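Local coordinates for AAEL008620-PA odorant-binding protein (Aedes aegypti, PDB 5V13), which binds juvenile hormone III in the mosquito hemolymph as a member of the odorant-binding protein family, at residues B[135-138]-B[139-143]; B[146-149]-B[150-153]. All coordinates share one frame; numbering follows the deposited sequence.

In the fold
Read from the N terminus, the chain leaves helix 122-135, turns at H136 and enters the short helix 137-143, where contact 1 forms the first turns. A few residues on, contact 2 shapes the loop 146-149 that leads into helix 151-158. The two are local and lie in series, neither crossing nor enclosing the other, with centres about 14 Å apart. Each closes only its own turns, yet they touch: R142 of contact 1 forms a salt bridge with D150 of contact 2, and L141 packs against D147. Together they join successive helices beside the juvenile hormone pocket, which I140 helps to line, and contact 2 also hydrogen-bonds to neighbouring subunits through R149, G152 and N153.

Contact 1 of 2, residues B[135-138]-B[139-143]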
ATOM      1  N   THR B 135      -7.920  30.452 -13.411  1.00 18.12           N
ATOM      2  CA  THR B 135      -8.267  30.980 -12.101  1.00 20.52           C
ATOM      3  C   THR B 135      -8.013  29.976 -10.985  1.00 21.41           C
ATOM      4  O   THR B 135      -7.728  30.388  -9.853  1.00 20.03           O
ATOM      5  CB  THR B 135      -9.736  31.427 -12.107  1.00 20.88           C
ATOM      6  OG1 THR B 135      -9.954  32.340 -13.193  1.00 22.17           O
ATOM      7  CG2 THR B 135     -10.121  32.116 -10.795  1.00 26.12           C
ATOM      8  N   HIS B 136      -8.094  28.666 -11.277  1.00 20.53           N
ATOM      9  CA  HIS B 136      -7.962  27.629 -10.258  1.00 22.36           C
ATOM     10  C   HIS B 136      -6.878  26.617 -10.608  1.00 19.13           C
ATOM     11  O   HIS B 136      -6.953  25.458 -10.203  1.00 20.80           O
ATOM     12  CB  HIS B 136      -9.305  26.935 -10.029  1.00 17.26           C
ATOM     13  CG  HIS B 136     -10.359  27.873  -9.541  1.00 23.59           C
ATOM     14  ND1 HIS B 136     -10.370  28.370  -8.255  1.00 24.50           N
ATOM     15  CD2 HIS B 136     -11.395  28.465 -10.182  1.00 22.60           C
ATOM     16  CE1 HIS B 136     -11.388  29.201  -8.115  1.00 23.80           C
ATOM     17  NE2 HIS B 136     -12.029  29.272  -9.267  1.00 25.78           N
ATOM     18  N   HIS B 137      -5.859  27.065 -11.342  1.00 19.72           N
ATOM     19  CA  HIS B 137      -4.816  26.193 -11.876  1.00 22.49           C
ATOM     20  C   HIS B 137      -4.230  25.265 -10.810  1.00 17.31           C
ATOM     21  O   HIS B 137      -4.245  24.037 -10.954  1.00 14.39           O
ATOM     22  CB  HIS B 137      -3.723  27.073 -12.499  1.00 21.39           C
ATOM     23  CG  HIS B 137      -2.617  26.305 -13.146  1.00 32.14           C
ATOM     24  ND1 HIS B 137      -1.476  25.932 -12.469  1.00 39.37           N
ATOM     25  CD2 HIS B 137      -2.470  25.848 -14.413  1.00 37.88           C
ATOM     26  CE1 HIS B 137      -0.678  25.269 -13.289  1.00 41.68           C
ATOM     27  NE2 HIS B 137      -1.257  25.207 -14.474  1.00 38.02           N
ATOM     28  N   SER B 138      -3.688  25.839  -9.736  1.00 19.26           N
ATOM     29  CA  SER B 138      -2.972  25.016  -8.761  1.00 17.29           C
ATOM     30  C   SER B 138      -3.917  24.121  -7.968  1.00 17.58           C
ATOM     31  O   SER B 138      -3.509  23.041  -7.514  1.00 17.22           O
ATOM     32  CB  SER B 138      -2.162  25.907  -7.816  1.00 27.53           C
ATOM     33  OG  SER B 138      -3.018  26.712  -7.028  1.00 31.42           O
ATOM     34  N   THR B 139      -5.177  24.542  -7.798  1.00 16.78           N
ATOM     35  CA  THR B 139      -6.164  23.690  -7.132  1.00 17.52           C
ATOM     36  C   THR B 139      -6.531  22.492  -8.007  1.00 16.54           C
ATOM     37  O   THR B 139      -6.588  21.362  -7.521  1.00 15.41           O
ATOM     38  CB  THR B 139      -7.411  24.509  -6.781  1.00 18.02           C
ATOM     39  OG1 THR B 139      -7.068  25.543  -5.846  1.00 20.60           O
ATOM     40  CG2 THR B 139      -8.506  23.634  -6.179  1.00 16.81           C
ATOM     41  N   ILE B 140      -6.758  22.726  -9.305  1.00 12.90           N
ATOM     42  CA  ILE B 140      -7.081  21.644 -10.239  1.00 12.49           C
ATOM     43  C   ILE B 140      -5.939  20.633 -10.307  1.00 13.55           C
ATOM     44  O   ILE B 140      -6.152  19.419 -10.252  1.00 13.25           O
ATOM     45  CB  ILE B 140      -7.383  22.234 -11.629  1.00 13.58           C
ATOM     46  CG1 ILE B 140      -8.631  23.109 -11.571  1.00 13.97           C
ATOM     47  CG2 ILE B 140      -7.476  21.128 -12.703  1.00 12.53           C
ATOM     48  CD1 ILE B 140      -8.753  24.053 -12.802  1.00 12.30           C
ATOM     49  N   LEU B 141      -4.713  21.125 -10.474  1.00 17.27           N
ATOM     50  CA  LEU B 141      -3.544  20.251 -10.489  1.00 11.46           C
ATOM     51  C   LEU B 141      -3.545  19.320  -9.284  1.00 12.95           C
ATOM     52  O   LEU B 141      -3.399  18.099  -9.416  1.00 16.62           O
ATOM     53  CB  LEU B 141      -2.276  21.110 -10.511  1.00 13.76           C
ATOM     54  CG  LEU B 141      -0.853  20.545 -10.580  1.00 18.94           C
ATOM     55  CD1 LEU B 141       0.101  21.690 -10.936  1.00 17.04           C
ATOM     56  CD2 LEU B 141      -0.387  19.875  -9.272  1.00 15.36           C
ATOM     57  N   ARG B 142      -3.739  19.882  -8.098  1.00 12.78           N
ATOM     58  CA  ARG B 142      -3.612  19.072  -6.894  1.00 12.96           C
ATOM     59  C   ARG B 142      -4.743  18.050  -6.777  1.00 15.08           C
ATOM     60  O   ARG B 142      -4.499  16.892  -6.419  1.00 17.86           O
ATOM     61  CB  ARG B 142      -3.555  19.990  -5.675  1.00 13.06           C
ATOM     62  CG  ARG B 142      -3.097  19.281  -4.441  1.00 21.45           C
ATOM     63  CD  ARG B 142      -2.343  20.217  -3.524  1.00 27.22           C
ATOM     64  NE  ARG B 142      -1.632  19.439  -2.522  1.00 28.15           N
ATOM     65  CZ  ARG B 142      -0.814  19.954  -1.615  1.00 29.76           C
ATOM     66  NH1 ARG B 142      -0.596  21.264  -1.571  1.00 28.23           N
ATOM     67  NH2 ARG B 142      -0.217  19.146  -0.752  1.00 31.65           N
ATOM     68  N   MET B 143      -5.991  18.453  -7.071  1.00 11.16           N
ATOM     69  CA  MET B 143      -7.124  17.559  -6.827  1.00 10.81           C
ATOM     70  C   MET B 143      -7.199  16.432  -7.842  1.00 10.16           C
ATOM     71  O   MET B 143      -7.873  15.432  -7.582  1.00 12.68           O
ATOM     72  CB  MET B 143      -8.451  18.343  -6.825  1.00 14.61           C
ATOM     73  CG  MET B 143      -8.887  18.893  -8.196  1.00 14.69           C
ATOM     74  SD  MET B 143     -10.123  20.197  -7.939  1.00 16.66           S
ATOM     75  CE  MET B 143     -10.926  20.363  -9.549  1.00 13.25           C
TER
HETATM   76  O   HOH W   1      -4.529  25.890  -4.830  1.00 25.98           O
HETATM   77  O   HOH W   2      -5.596  27.983  -7.832  1.00 38.90           O
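Three successive backbone hydrogen bonds of the i to i+4 kind, from I140 N to H136 O (2.9 Å), L141 N to H137 O (3.0 Å) and R142 N to S138 O (3.2 Å), wind residues 136-142 into the start of a helix. The first is nearly straight, with an N-H...O angle of 169°, whereas R142 N reaches its carbonyl from above the carbonyl plane. H136 occupies the N-cap position, and its carbonyl oxygen also touches the side chain of I140, whose CG1 comes within 3.2 Å of H136 O. With CG1 beside its own backbone N (chi1 -64°), I140 extends CD1 back along the helix to 4.0 Å from H136 CB. An apolar chain suits this buried place, which lines the pocket of a largely hydrocarbon hormone. H137 and L141, one turn apart, share another side, where L141 CD1 approaches H137 CE1 obliquely. On the water-bearing side, the neighbouring hydroxyls S138 OG and T139 OG1 are bridged by a water 2.8 Å from each; a second water bonds to S138 OG and only weakly to T139 OG1. Small hydroxyl side chains suit these positions: S138 is exposed and can hold water, while T139 shares it but is otherwise buried. Around this turn, T139 lies on helix 99-113 and I140 on Y129, F132 and Y133 of helix 122-135, while M143 meets helix 84-94. H136 NE2 bonds to N108, tying the N-cap to helix 99-113, and H137 NE2 ties the first turn to the carbonyl of W53, a pocket residue.

Contact 2 of 2, residues B[146-149]-B[150-153]; sequences GDYR and DIGN
Y148 and I151 meet through their side chains as the loop turns into helix 151-158: I151 CD1 sits over one face of the phenol ring, nearer its margin than its middle and 4.3 Å from Y148 CD1. The broad ring suits its place by offering a face to the buried, apolar I151. The isoleucine's other branch, CG2, comes within 3.2 Å of Y148 O, which also receives a weak hydrogen bond from I151 N. One residue earlier, D150 N donates to D147 O (3.2 Å), approaching from above the carbonyl plane. These two bonds, each spanning three residues, tighten the backbone just before the helix. The bend is reinforced by an Asx turn, in which D147 OD1 accepts from R149 N at 3.0 Å. Aspartate suits that position because the same carboxylate serves a second purpose. R149 grips it side-on through NE and NH2, both carboxylate oxygens lying close to the guanidinium plane, and the salt bridge from R149 NH2 to D147 OD2 measures 2.8 Å. A bend at chi3 (-63°) folds the arginine chain back toward this acid. R149 NE is shared between OD1 and OD2, so each oxygen accepts two bonds, which should hold the group's rotation. D150 OD2 lies 4.7 Å from D147 OD2, and R142 of helix 137-143 probably eases the like charges, forming a salt bridge to D150 and a long, weak ion pair to D147. Farther out, Y148 packs on A285 and N286 of helix 278-286, about 5 Å from the bound hormone. A water joins R149 O to N153 N, and R149 O also accepts from N153 ND2 of a neighbouring subunit, whose N153 OD1 accepts a hydrogen bond from G152 N.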
ATOM      1  N   GLY B 146      -1.890  15.654  -9.421  1.00 16.18           N
ATOM      2  CA  GLY B 146      -0.689  16.163 -10.049  1.00 19.42           C
ATOM      3  C   GLY B 146       0.481  16.416  -9.119  1.00 21.95           C
ATOM      4  O   GLY B 146       1.603  16.581  -9.608  1.00 18.92           O
ATOM      5  N   ASP B 147       0.264  16.448  -7.800  1.00 18.21           N
ATOM      6  CA  ASP B 147       1.297  16.813  -6.825  1.00 15.34           C
ATOM      7  C   ASP B 147       1.640  15.567  -6.018  1.00 17.29           C
ATOM      8  O   ASP B 147       0.796  15.055  -5.272  1.00 17.76           O
ATOM      9  CB  ASP B 147       0.789  17.945  -5.929  1.00 22.06           C
ATOM     10  CG  ASP B 147       1.841  18.485  -4.956  1.00 28.92           C
ATOM     11  OD1 ASP B 147       2.879  17.828  -4.703  1.00 24.21           O
ATOM     12  OD2 ASP B 147       1.600  19.595  -4.422  1.00 28.13           O
ATOM     13  N   TYR B 148       2.873  15.073  -6.168  1.00 16.12           N
ATOM     14  CA  TYR B 148       3.252  13.813  -5.540  1.00 17.56           C
ATOM     15  C   TYR B 148       3.503  13.940  -4.044  1.00 15.68           C
ATOM     16  O   TYR B 148       3.771  12.929  -3.390  1.00 18.69           O
ATOM     17  CB  TYR B 148       4.490  13.222  -6.220  1.00 19.44           C
ATOM     18  CG  TYR B 148       4.177  12.613  -7.575  1.00 29.30           C
ATOM     19  CD1 TYR B 148       2.869  12.549  -8.046  1.00 29.84           C
ATOM     20  CD2 TYR B 148       5.186  12.094  -8.378  1.00 36.53           C
ATOM     21  CE1 TYR B 148       2.575  11.992  -9.285  1.00 34.88           C
ATOM     22  CE2 TYR B 148       4.902  11.535  -9.613  1.00 36.13           C
ATOM     23  CZ  TYR B 148       3.599  11.486 -10.059  1.00 44.55           C
ATOM     24  OH  TYR B 148       3.322  10.930 -11.287  1.00 56.08           O
ATOM     25  N   ARG B 149       3.454  15.148  -3.482  1.00 16.49           N
ATOM     26  CA  ARG B 149       3.482  15.255  -2.027  1.00 20.46           C
ATOM     27  C   ARG B 149       2.286  14.566  -1.386  1.00 15.17           C
ATOM     28  O   ARG B 149       2.347  14.224  -0.194  1.00 15.80           O
ATOM     29  CB  ARG B 149       3.522  16.723  -1.602  1.00 22.01           C
ATOM     30  CG  ARG B 149       4.862  17.395  -1.852  1.00 30.35           C
ATOM     31  CD  ARG B 149       4.834  18.858  -1.434  1.00 28.09           C
ATOM     32  NE  ARG B 149       3.868  19.628  -2.219  1.00 26.46           N
ATOM     33  CZ  ARG B 149       3.700  20.940  -2.099  1.00 32.83           C
ATOM     34  NH1 ARG B 149       4.436  21.620  -1.226  1.00 33.70           N
ATOM     35  NH2 ARG B 149       2.803  21.572  -2.848  1.00 28.54           N
ATOM     36  N   ASP B 150       1.211  14.360  -2.148  1.00 15.81           N
ATOM     37  CA  ASP B 150      -0.028  13.749  -1.666  1.00 21.29           C
ATOM     38  C   ASP B 150      -0.141  12.271  -1.999  1.00 18.73           C
ATOM     39  O   ASP B 150      -1.142  11.653  -1.635  1.00 15.36           O
ATOM     40  CB  ASP B 150      -1.250  14.451  -2.281  1.00 21.84           C
ATOM     41  CG  ASP B 150      -1.303  15.926  -1.969  1.00 25.02           C
ATOM     42  OD1 ASP B 150      -0.898  16.306  -0.852  1.00 26.78           O
ATOM     43  OD2 ASP B 150      -1.752  16.705  -2.850  1.00 29.05           O
ATOM     44  N   ILE B 151       0.825  11.695  -2.722  1.00 14.48           N
ATOM     45  CA  ILE B 151       0.553  10.404  -3.353  1.00 12.35           C
ATOM     46  C   ILE B 151       0.389   9.314  -2.300  1.00 12.59           C
ATOM     47  O   ILE B 151      -0.435   8.400  -2.470  1.00 17.32           O
ATOM     48  CB  ILE B 151       1.659  10.063  -4.380  1.00 13.62           C
ATOM     49  CG1 ILE B 151       1.251   8.870  -5.239  1.00 15.86           C
ATOM     50  CG2 ILE B 151       3.003   9.787  -3.694  1.00 14.12           C
ATOM     51  CD1 ILE B 151       2.193   8.639  -6.437  1.00 19.08           C
ATOM     52  N   GLY B 152       1.130   9.410  -1.196  1.00 14.57           N
ATOM     53  CA  GLY B 152       1.001   8.431  -0.127  1.00 13.90           C
ATOM     54  C   GLY B 152      -0.371   8.456   0.524  1.00 16.55           C
ATOM     55  O   GLY B 152      -1.011   7.413   0.695  1.00 15.40           O
ATOM     56  N   ASN B 153      -0.833   9.652   0.910  1.00 15.00           N
ATOM     57  CA  ASN B 153      -2.152   9.781   1.542  1.00 14.98           C
ATOM     58  C   ASN B 153      -3.266   9.306   0.619  1.00 16.19           C
ATOM     59  O   ASN B 153      -4.186   8.596   1.046  1.00 16.26           O
ATOM     60  CB  ASN B 153      -2.395  11.238   1.948  1.00 14.96           C
ATOM     61  CG  ASN B 153      -1.610  11.640   3.159  1.00 16.13           C
ATOM     62  OD1 ASN B 153      -1.203  10.793   3.952  1.00 16.20           O
ATOM     63  ND2 ASN B 153      -1.397  12.942   3.325  1.00 17.98           N
TER
HETATM   64  O   HOH W   3       1.020  11.800   1.333  1.00 14.39           O